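Local coordinates for cellobiose 2-epimerase (PDB 5ZHB), which catalyses the reversible 2-epimerisation of cellobiose, turning the glucose unit at its reducing end into mannose, at residues 134-137 against 138-141; 192-195 against 196-200; 245-248 against 249-252; 265-268 against 269-273. One frame throughout, in Å; residues are numbered along the deposited sequence.

Interaction 1: 134-137 against 138-141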
loop_
_atom_site.group_PDB
_atom_site.type_symbol
_atom_site.label_atom_id
_atom_site.label_comp_id
_atom_site.label_asym_id
_atom_site.label_seq_id
_atom_site.Cartn_x
_atom_site.Cartn_y
_atom_site.Cartn_z
ATOM N N LEU A 134 5.546 -13.667 13.844
ATOM C CA LEU A 134 6.140 -14.297 12.674
ATOM C C LEU A 134 5.356 -15.551 12.274
ATOM O O LEU A 134 5.167 -15.789 11.077
ATOM C CB LEU A 134 7.625 -14.607 12.888
ATOM C CG LEU A 134 8.306 -15.392 11.759
ATOM C CD1 LEU A 134 8.190 -14.648 10.431
ATOM C CD2 LEU A 134 9.776 -15.710 12.049
ATOM N N ASP A 135 4.917 -16.349 13.263
ATOM C CA ASP A 135 4.091 -17.533 13.024
ATOM C C ASP A 135 2.778 -17.143 12.341
ATOM O O ASP A 135 2.259 -17.840 11.477
ATOM C CB ASP A 135 3.740 -18.229 14.332
ATOM C CG ASP A 135 2.841 -19.457 14.216
ATOM O OD1 ASP A 135 3.245 -20.426 13.536
ATOM O OD2 ASP A 135 1.723 -19.436 14.793
ATOM N N TYR A 136 2.185 -16.052 12.805
ATOM C CA TYR A 136 0.953 -15.557 12.205
ATOM C C TYR A 136 1.219 -15.235 10.739
ATOM O O TYR A 136 0.438 -15.626 9.875
ATOM C CB TYR A 136 0.456 -14.374 13.031
ATOM C CG TYR A 136 -0.467 -14.719 14.191
ATOM C CD1 TYR A 136 -1.578 -15.536 14.014
ATOM C CD2 TYR A 136 -0.255 -14.184 15.458
ATOM C CE1 TYR A 136 -2.431 -15.826 15.072
ATOM C CE2 TYR A 136 -1.108 -14.456 16.522
ATOM C CZ TYR A 136 -2.205 -15.273 16.327
ATOM O OH TYR A 136 -3.077 -15.527 17.352
ATOM N N ALA A 137 2.364 -14.569 10.473
ATOM C CA ALA A 137 2.734 -14.188 9.113
ATOM C C ALA A 137 2.857 -15.424 8.223
ATOM O O ALA A 137 2.282 -15.492 7.125
ATOM C CB ALA A 137 4.018 -13.381 9.122
ATOM N N LYS A 138 3.542 -16.444 8.745
ATOM C CA LYS A 138 3.690 -17.699 8.027
ATOM C C LYS A 138 2.345 -18.377 7.796
ATOM O O LYS A 138 2.149 -18.933 6.725
ATOM C CB LYS A 138 4.690 -18.626 8.722
ATOM C CG LYS A 138 6.110 -18.072 8.789
ATOM C CD LYS A 138 7.145 -19.091 9.245
ATOM C CE LYS A 138 8.446 -18.490 9.662
ATOM N NZ LYS A 138 9.340 -19.521 10.189
ATOM N N GLN A 139 1.425 -18.365 8.772
ATOM C CA GLN A 139 0.099 -18.926 8.523
ATOM C C GLN A 139 -0.602 -18.236 7.341
ATOM O O GLN A 139 -1.241 -18.890 6.522
ATOM C CB GLN A 139 -0.864 -18.841 9.705
ATOM C CG GLN A 139 -0.483 -19.725 10.887
ATOM C CD GLN A 139 -1.485 -19.615 12.018
ATOM O OE1 GLN A 139 -2.701 -19.698 11.791
ATOM N NE2 GLN A 139 -0.978 -19.390 13.226
ATOM N N LEU A 140 -0.562 -16.901 7.291
ATOM C CA LEU A 140 -1.225 -16.179 6.216
ATOM C C LEU A 140 -0.556 -16.493 4.879
ATOM O O LEU A 140 -1.251 -16.681 3.902
ATOM C CB LEU A 140 -1.221 -14.678 6.513
ATOM C CG LEU A 140 -1.911 -14.256 7.812
ATOM C CD1 LEU A 140 -1.826 -12.756 8.073
ATOM C CD2 LEU A 140 -3.357 -14.705 7.763
ATOM N N TYR A 141 0.785 -16.527 4.852
ATOM C CA TYR A 141 1.553 -16.930 3.674
ATOM C C TYR A 141 1.045 -18.285 3.168
ATOM O O TYR A 141 0.789 -18.473 1.982
ATOM C CB TYR A 141 3.047 -16.915 4.038
ATOM C CG TYR A 141 3.985 -17.597 3.047
ATOM C CD1 TYR A 141 4.124 -17.121 1.745
ATOM C CD2 TYR A 141 4.709 -18.738 3.396
ATOM C CE1 TYR A 141 4.939 -17.760 0.826
ATOM C CE2 TYR A 141 5.545 -19.379 2.488
ATOM C CZ TYR A 141 5.677 -18.873 1.207
ATOM O OH TYR A 141 6.467 -19.494 0.286
#
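Asp135 and Gln139 meet one turn apart on the solvent side of helix 131-145, joined by a hydrogen bond from Gln139 NE2 to Asp135 OD2 of 3.1 Å. The bond is bent, 146° at the hydrogen, and its two ends differ: the oxygen lies in the plane of the amide, whereas the nitrogen comes from above the carboxylate plane. With Asp135 CG opposite the backbone N (chi1 178°), the carboxylate stands out from the helix at its own level, and the extended Gln139 chain reaches back along the helix to it. The amide also runs beside the Tyr136 ring, NE2 lying 4.0 Å from Tyr136 CD1.

Apolar contact is made by the aliphatic part of Lys138, whose extended chain passes the isobutyl group of Leu134 with CE 3.7 Å from Leu134 CG. The main chain adds four i to i+4 hydrogen bonds, among them Tyr141 N to Ala137 O at 2.9 Å.

Around this helix, Leu134 and Leu140 pack on helix 111-128, and Tyr136 reaches Tyr79 and Thr83 of helix 69-86. On the side of helix 183-199, Tyr141 sets its ring edge-to-face with Tyr193, while Lys138 makes a cation-pi contact with Trp200, which follows that helix.

Interaction 2: 192-195 against 196-200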
loop_
_atom_site.group_PDB
_atom_site.type_symbol
_atom_site.label_atom_id
_atom_site.label_comp_id
_atom_site.label_asym_id
_atom_site.label_seq_id
_atom_site.Cartn_x
_atom_site.Cartn_y
_atom_site.Cartn_z
ATOM N N ALA A 192 4.301 -7.725 0.347
ATOM C CA ALA A 192 4.283 -8.480 1.589
ATOM C C ALA A 192 5.409 -9.519 1.630
ATOM O O ALA A 192 6.136 -9.663 2.618
ATOM C CB ALA A 192 2.933 -9.137 1.670
ATOM N N TYR A 193 5.542 -10.251 0.537
ATOM C CA TYR A 193 6.515 -11.330 0.469
ATOM C C TYR A 193 7.939 -10.796 0.507
ATOM O O TYR A 193 8.800 -11.465 1.065
ATOM C CB TYR A 193 6.335 -12.156 -0.803
ATOM C CG TYR A 193 5.177 -13.146 -0.784
ATOM C CD1 TYR A 193 4.215 -13.133 0.222
ATOM C CD2 TYR A 193 5.062 -14.099 -1.788
ATOM C CE1 TYR A 193 3.184 -14.050 0.232
ATOM C CE2 TYR A 193 4.036 -15.028 -1.786
ATOM C CZ TYR A 193 3.104 -15.017 -0.760
ATOM O OH TYR A 193 2.068 -15.921 -0.792
ATOM N N THR A 194 8.189 -9.624 -0.103
ATOM C CA THR A 194 9.478 -8.950 0.054
ATOM C C THR A 194 9.835 -8.788 1.531
ATOM O O THR A 194 10.968 -9.086 1.944
ATOM C CB THR A 194 9.466 -7.597 -0.644
ATOM O OG1 THR A 194 9.207 -7.933 -2.000
ATOM C CG2 THR A 194 10.793 -6.863 -0.566
ATOM N N ASN A 195 8.864 -8.336 2.332
ATOM C CA ASN A 195 9.094 -8.059 3.746
ATOM C C ASN A 195 9.282 -9.358 4.532
ATOM O O ASN A 195 10.068 -9.400 5.506
ATOM C CB ASN A 195 8.002 -7.140 4.298
ATOM C CG ASN A 195 8.530 -6.113 5.264
ATOM O OD1 ASN A 195 9.566 -5.475 5.010
ATOM N ND2 ASN A 195 7.842 -5.930 6.388
ATOM N N LEU A 196 8.576 -10.408 4.105
ATOM C CA LEU A 196 8.665 -11.709 4.756
ATOM C C LEU A 196 10.081 -12.254 4.550
ATOM O O LEU A 196 10.704 -12.757 5.488
ATOM C CB LEU A 196 7.586 -12.654 4.233
ATOM C CG LEU A 196 7.548 -14.065 4.843
ATOM C CD1 LEU A 196 7.438 -14.074 6.365
ATOM C CD2 LEU A 196 6.416 -14.871 4.255
ATOM N N TYR A 197 10.605 -12.100 3.327
ATOM C CA TYR A 197 11.916 -12.645 2.993
ATOM C C TYR A 197 13.011 -11.912 3.770
ATOM O O TYR A 197 14.026 -12.514 4.116
ATOM C CB TYR A 197 12.115 -12.597 1.478
ATOM C CG TYR A 197 13.359 -13.355 1.051
ATOM C CD1 TYR A 197 13.327 -14.730 0.855
ATOM C CD2 TYR A 197 14.587 -12.705 0.966
ATOM C CE1 TYR A 197 14.476 -15.430 0.520
ATOM C CE2 TYR A 197 15.734 -13.385 0.592
ATOM C CZ TYR A 197 15.676 -14.751 0.383
ATOM O OH TYR A 197 16.817 -15.401 0.044
ATOM N N ARG A 198 12.806 -10.624 4.082
ATOM C CA ARG A 198 13.723 -9.891 4.940
ATOM C C ARG A 198 13.860 -10.581 6.293
ATOM O O ARG A 198 14.874 -10.449 6.952
ATOM C CB ARG A 198 13.289 -8.442 5.202
ATOM C CG ARG A 198 13.343 -7.526 3.986
ATOM C CD ARG A 198 12.949 -6.109 4.387
ATOM N NE ARG A 198 13.212 -5.113 3.339
ATOM C CZ ARG A 198 12.336 -4.626 2.455
ATOM N NH1 ARG A 198 11.024 -4.846 2.557
ATOM N NH2 ARG A 198 12.811 -3.926 1.447
ATOM N N VAL A 199 12.819 -11.274 6.742
ATOM C CA VAL A 199 12.784 -11.755 8.115
ATOM C C VAL A 199 12.906 -13.279 8.189
ATOM O O VAL A 199 13.115 -13.825 9.260
ATOM C CB VAL A 199 11.442 -11.149 8.575
ATOM C CG1 VAL A 199 10.450 -12.127 9.177
ATOM C CG2 VAL A 199 11.667 -9.905 9.402
ATOM N N TRP A 200 12.793 -13.937 7.031
ATOM C CA TRP A 200 12.712 -15.382 6.889
ATOM C C TRP A 200 13.204 -15.716 5.488
ATOM O O TRP A 200 12.437 -15.673 4.527
ATOM C CB TRP A 200 11.280 -15.891 7.108
ATOM C CG TRP A 200 11.096 -17.391 7.052
ATOM C CD1 TRP A 200 11.793 -18.336 7.756
ATOM C CD2 TRP A 200 10.132 -18.113 6.251
ATOM N NE1 TRP A 200 11.332 -19.589 7.444
ATOM C CE2 TRP A 200 10.320 -19.489 6.524
ATOM C CE3 TRP A 200 9.133 -17.737 5.338
ATOM C CZ2 TRP A 200 9.550 -20.477 5.918
ATOM C CZ3 TRP A 200 8.371 -18.717 4.738
ATOM C CH2 TRP A 200 8.577 -20.071 5.029
#
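Arg198 has CG anti to its carbonyl carbon and a chain extended from CG to NE, which carries its guanidinium back along the helix to Asn195, whose own chi1 of -141° lies off the usual staggered positions and turns OD1 toward it. The setting is the last turns of helix 183-199 in the (alpha/alpha)6 barrel characteristic of this epimerase family. Arg198 NH1 donates to Asn195 OD1 at 2.9 Å, with 148° at the hydrogen; amide and guanidinium planes are 67° apart, the oxygen sitting at the guanidinium edge. Over one guanidinium face lies the threonine methyl, Thr194 CG2 3.7 Å from Arg198 NH1.

Both polar groups are shared with neighbouring helices. Asn195 ND2 bonds to Thr122 OG1, Glu123 OE1 and Tyr119 O of helix 111-128, while Arg198 NH2 forms a salt bridge with Asp257 of helix 245-262, so the pair spans the gap between the two helices. A leucine in place of Arg198 would probably leave the Asp257 carboxylate without its charged mate and Asn195 OD1 without this donor.

Tyr193 bonds through OH to Glu145 and Thr194 OG1 to Leu190 O. As the helix runs out, Val199 N turns to the carbonyl three residues back, lying 2.9 Å from Leu196 O.

Interaction 3: 245-248 against 249-252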
loop_
_atom_site.group_PDB
_atom_site.type_symbol
_atom_site.label_atom_id
_atom_site.label_comp_id
_atom_site.label_asym_id
_atom_site.label_seq_id
_atom_site.Cartn_x
_atom_site.Cartn_y
_atom_site.Cartn_z
ATOM N N TYR A 245 -1.696 5.784 -12.621
ATOM C CA TYR A 245 -0.356 6.343 -12.636
ATOM C C TYR A 245 0.308 6.037 -11.310
ATOM O O TYR A 245 1.512 5.767 -11.221
ATOM C CB TYR A 245 -0.400 7.858 -12.878
ATOM C CG TYR A 245 -1.021 8.285 -14.208
ATOM C CD1 TYR A 245 -0.360 8.082 -15.424
ATOM C CD2 TYR A 245 -2.248 8.935 -14.247
ATOM C CE1 TYR A 245 -0.914 8.506 -16.629
ATOM C CE2 TYR A 245 -2.829 9.332 -15.443
ATOM C CZ TYR A 245 -2.152 9.129 -16.643
ATOM O OH TYR A 245 -2.759 9.540 -17.797
ATOM N N GLY A 246 -0.513 6.075 -10.261
ATOM C CA GLY A 246 0.006 5.849 -8.924
ATOM C C GLY A 246 0.468 4.421 -8.709
ATOM O O GLY A 246 1.508 4.206 -8.085
ATOM N N HIS A 247 -0.304 3.434 -9.203
ATOM C CA HIS A 247 0.125 2.053 -9.108
ATOM C C HIS A 247 1.452 1.831 -9.836
ATOM O O HIS A 247 2.332 1.133 -9.351
ATOM C CB HIS A 247 -0.901 1.059 -9.658
ATOM C CG HIS A 247 -2.053 0.802 -8.756
ATOM N ND1 HIS A 247 -3.236 1.510 -8.891
ATOM C CD2 HIS A 247 -2.241 -0.108 -7.791
ATOM C CE1 HIS A 247 -4.093 1.072 -7.965
ATOM N NE2 HIS A 247 -3.512 0.090 -7.299
ATOM N N ASP A 248 1.595 2.407 -11.021
ATOM C CA ASP A 248 2.821 2.181 -11.789
ATOM C C ASP A 248 4.063 2.629 -11.034
ATOM O O ASP A 248 5.037 1.906 -10.945
ATOM C CB ASP A 248 2.689 2.848 -13.146
ATOM C CG ASP A 248 1.755 2.132 -14.107
ATOM O OD1 ASP A 248 0.769 1.528 -13.626
ATOM O OD2 ASP A 248 2.022 2.170 -15.322
ATOM N N ILE A 249 4.054 3.871 -10.525
ATOM C CA ILE A 249 5.248 4.431 -9.938
ATOM C C ILE A 249 5.522 3.761 -8.592
ATOM O O ILE A 249 6.677 3.543 -8.224
ATOM C CB ILE A 249 5.173 5.971 -9.890
ATOM C CG1 ILE A 249 6.522 6.571 -9.547
ATOM C CG2 ILE A 249 4.062 6.492 -8.966
ATOM C CD1 ILE A 249 7.637 6.150 -10.491
ATOM N N GLU A 250 4.452 3.381 -7.877
ATOM C CA GLU A 250 4.591 2.563 -6.686
ATOM C C GLU A 250 5.253 1.227 -7.028
ATOM O O GLU A 250 6.208 0.841 -6.373
ATOM C CB GLU A 250 3.195 2.339 -6.098
ATOM C CG GLU A 250 3.209 1.489 -4.826
ATOM C CD GLU A 250 1.812 1.199 -4.273
ATOM O OE1 GLU A 250 0.834 1.199 -5.061
ATOM O OE2 GLU A 250 1.703 0.996 -3.041
ATOM N N ALA A 251 4.714 0.519 -8.025
ATOM C CA ALA A 251 5.237 -0.771 -8.442
ATOM C C ALA A 251 6.709 -0.686 -8.840
ATOM O O ALA A 251 7.491 -1.569 -8.498
ATOM C CB ALA A 251 4.428 -1.295 -9.607
ATOM N N SER A 252 7.071 0.402 -9.541
ATOM C CA SER A 252 8.457 0.607 -9.939
ATOM C C SER A 252 9.379 0.371 -8.754
ATOM O O SER A 252 10.297 -0.426 -8.846
ATOM C CB SER A 252 8.666 1.972 -10.531
ATOM O OG SER A 252 10.038 2.214 -10.786
#
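Ile249 lays its CG2 methyl against the opening turn of helix 245-262, 3.5 Å from both Tyr245 O and Gly246 O. The methyl lies between the isoleucine's own backbone N and carbonyl carbon, while CG1 is anti to N (chi1 -168°); the end of the side chain leads away from this turn, and Ile249 also packs on Ala312 and Phe316 of helix 306-323 and on Ala277 of helix 267-283. Glu250 CB and Ala251 CB likewise rest on carbonyl oxygens of the preceding turn, each at 3.2 Å, from Gly246 O and His247 O respectively.

Backbone hydrogen bonds follow the regular i to i+4 pattern. The longest, Ile249 N to Tyr245 O, measures 3.2 Å. The shortest, Ala251 N to His247 O, measures 2.8 Å.

The polar ends find partners beyond this turn. His247 is held at both nitrogens, ND1 by Ser244 OG and NE2 by Asn184 OD1, which fixes the rotation of its ring, and Trp307 meets that ring edge-to-face. Glu250 OE1 comes only within 5.0 Å of His247 NE2; its other oxygen makes a long, weak ion pair with Arg379. Asp248 OD2 accepts from Leu228 N.

A helix start lined by histidine, tryptophan, glutamate and arginine is consistent with the polar central pocket of the (alpha/alpha)6 barrel, where sugar-epimerising relatives bind their substrate.

Interaction 4: 265-268 against 269-273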
loop_
_atom_site.group_PDB
_atom_site.type_symbol
_atom_site.label_atom_id
_atom_site.label_comp_id
_atom_site.label_asym_id
_atom_site.label_seq_id
_atom_site.Cartn_x
_atom_site.Cartn_y
_atom_site.Cartn_z
ATOM N N ASN A 265 19.487 -9.797 -10.350
ATOM C CA ASN A 265 20.121 -8.807 -11.205
ATOM C C ASN A 265 19.745 -9.000 -12.669
ATOM O O ASN A 265 20.435 -8.505 -13.564
ATOM C CB ASN A 265 21.636 -8.827 -11.051
ATOM C CG ASN A 265 22.032 -8.688 -9.606
ATOM O OD1 ASN A 265 22.636 -9.606 -9.049
ATOM N ND2 ASN A 265 21.696 -7.568 -8.988
ATOM N N ASP A 266 18.635 -9.685 -12.929
ATOM C CA ASP A 266 18.162 -9.820 -14.292
ATOM C C ASP A 266 17.869 -8.441 -14.870
ATOM O O ASP A 266 17.101 -7.663 -14.315
ATOM C CB ASP A 266 16.932 -10.705 -14.367
ATOM C CG ASP A 266 16.549 -11.171 -15.764
ATOM O OD1 ASP A 266 16.485 -10.326 -16.673
ATOM O OD2 ASP A 266 16.285 -12.381 -15.924
ATOM N N ARG A 267 18.423 -8.185 -16.052
ATOM C CA ARG A 267 18.498 -6.841 -16.584
ATOM C C ARG A 267 17.147 -6.374 -17.103
ATOM O O ARG A 267 16.892 -5.179 -17.123
ATOM C CB ARG A 267 19.515 -6.756 -17.737
ATOM C CG ARG A 267 20.965 -6.979 -17.321
ATOM C CD ARG A 267 21.415 -6.043 -16.211
ATOM N NE ARG A 267 21.054 -4.680 -16.606
ATOM C CZ ARG A 267 20.974 -3.608 -15.825
ATOM N NH1 ARG A 267 21.398 -3.630 -14.571
ATOM N NH2 ARG A 267 20.474 -2.499 -16.336
ATOM N N LYS A 268 16.288 -7.272 -17.581
ATOM C CA LYS A 268 15.016 -6.802 -18.104
ATOM C C LYS A 268 14.123 -6.220 -16.983
ATOM O O LYS A 268 13.301 -5.343 -17.232
ATOM C CB LYS A 268 14.362 -7.884 -18.961
ATOM C CG LYS A 268 14.069 -9.233 -18.346
ATOM C CD LYS A 268 13.916 -10.291 -19.440
ATOM C CE LYS A 268 13.160 -11.522 -19.050
ATOM N NZ LYS A 268 13.956 -12.411 -18.207
ATOM N N TYR A 269 14.298 -6.703 -15.762
ATOM C CA TYR A 269 13.491 -6.310 -14.616
ATOM C C TYR A 269 13.956 -4.937 -14.134
ATOM O O TYR A 269 13.130 -4.037 -13.952
ATOM C CB TYR A 269 13.608 -7.342 -13.490
ATOM C CG TYR A 269 13.126 -8.746 -13.840
ATOM C CD1 TYR A 269 12.157 -8.950 -14.811
ATOM C CD2 TYR A 269 13.614 -9.860 -13.171
ATOM C CE1 TYR A 269 11.705 -10.220 -15.127
ATOM C CE2 TYR A 269 13.175 -11.142 -13.477
ATOM C CZ TYR A 269 12.223 -11.316 -14.466
ATOM O OH TYR A 269 11.745 -12.539 -14.823
ATOM N N THR A 270 15.282 -4.793 -13.958
ATOM C CA THR A 270 15.891 -3.488 -13.707
ATOM C C THR A 270 15.441 -2.460 -14.746
ATOM O O THR A 270 15.009 -1.352 -14.407
ATOM C CB THR A 270 17.411 -3.658 -13.621
ATOM O OG1 THR A 270 17.640 -4.240 -12.342
ATOM C CG2 THR A 270 18.160 -2.339 -13.622
ATOM N N GLN A 271 15.498 -2.817 -16.035
ATOM C CA GLN A 271 15.092 -1.886 -17.073
ATOM C C GLN A 271 13.597 -1.568 -16.965
ATOM O O GLN A 271 13.173 -0.455 -17.248
ATOM C CB GLN A 271 15.376 -2.406 -18.484
ATOM C CG GLN A 271 15.335 -1.292 -19.525
ATOM C CD GLN A 271 16.382 -0.245 -19.217
ATOM O OE1 GLN A 271 17.555 -0.579 -19.018
ATOM N NE2 GLN A 271 15.965 1.008 -19.115
ATOM N N MET A 272 12.776 -2.557 -16.583
ATOM C CA MET A 272 11.363 -2.297 -16.366
ATOM C C MET A 272 11.192 -1.230 -15.274
ATOM O O MET A 272 10.447 -0.292 -15.473
ATOM C CB MET A 272 10.576 -3.575 -16.024
ATOM C CG MET A 272 9.133 -3.310 -15.595
ATOM S SD MET A 272 8.273 -4.855 -15.224
ATOM C CE MET A 272 9.265 -5.490 -13.876
ATOM N N VAL A 273 11.866 -1.376 -14.141
ATOM C CA VAL A 273 11.757 -0.425 -13.047
ATOM C C VAL A 273 12.013 0.997 -13.556
ATOM O O VAL A 273 11.266 1.931 -13.253
ATOM C CB VAL A 273 12.718 -0.876 -11.933
ATOM C CG1 VAL A 273 12.993 0.221 -10.894
ATOM C CG2 VAL A 273 12.178 -2.129 -11.243
#
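Asp266 touches Tyr269 across the first turn of helix 267-283, its CB 3.6 Å from Tyr269 CD2 and its carboxylate carbon over one face of the ring, offset toward the rim. The carboxylate and ring planes are 31° apart. Asp266 is the N-cap: OD1, through its anti lone pair, accepts from Lys268 N at 3.2 Å. Its carbonyl oxygen receives Tyr269 N from above the carbonyl plane and, more weakly, Thr270 N.

Arg267 folds back through chi2 and chi3 (-55° and -50°), bringing one face of the guanidinium over Thr270; CG2 of Thr270 is 3.6 Å from Arg267 NH2. The Arg267 carbonyl accepts from Gln271 N at 3.0 Å.

Lys268 runs alongside Tyr269, CG lying 4.0 Å from Tyr269 CD1, and its bent end returns NZ to Asp266 OD2 in a salt bridge with a weak hydrogen bond of 3.3 Å. Asp266 thus caps the main chain of Lys268 and, more loosely, pairs with its ammonium group. With an alanine in place of the tyrosine, Asp266 and Lys268 would probably lose the ring they rest on, and Asp214 its phenolic partner.

Tyr269 packs on Leu259 of helix 245-262 and on Ile213 of helix 203-220, and bonds through OH to Asp214 of the latter; Met272 adds contacts with Ile255 and Tyr217 of these same two helices.

Interactions 2 and 3 are buried and lie nearer the chain centre, whereas interactions 1 and 4 are partly buried and keep their exposed residues on the outside. The chemistry follows: the outer pair bond Asp to Gln, or cap and salt-bridge a helix start, while in the inner pair most polar ends bond to residues of other helices, strands or loops. Interactions 1 and 2 touch, Leu134 CD1 standing 3.6 Å from Val199 CG1, which packs helix 131-145 on helix 183-199. Interactions 3 and 4 belong to consecutive helices and meet through a probable hydrogen bond of 2.8 Å between Ser252 OG and Val273 O. Interactions 1 and 3 lie on opposite sides of the chain's centre, their own centres about 27 Å apart.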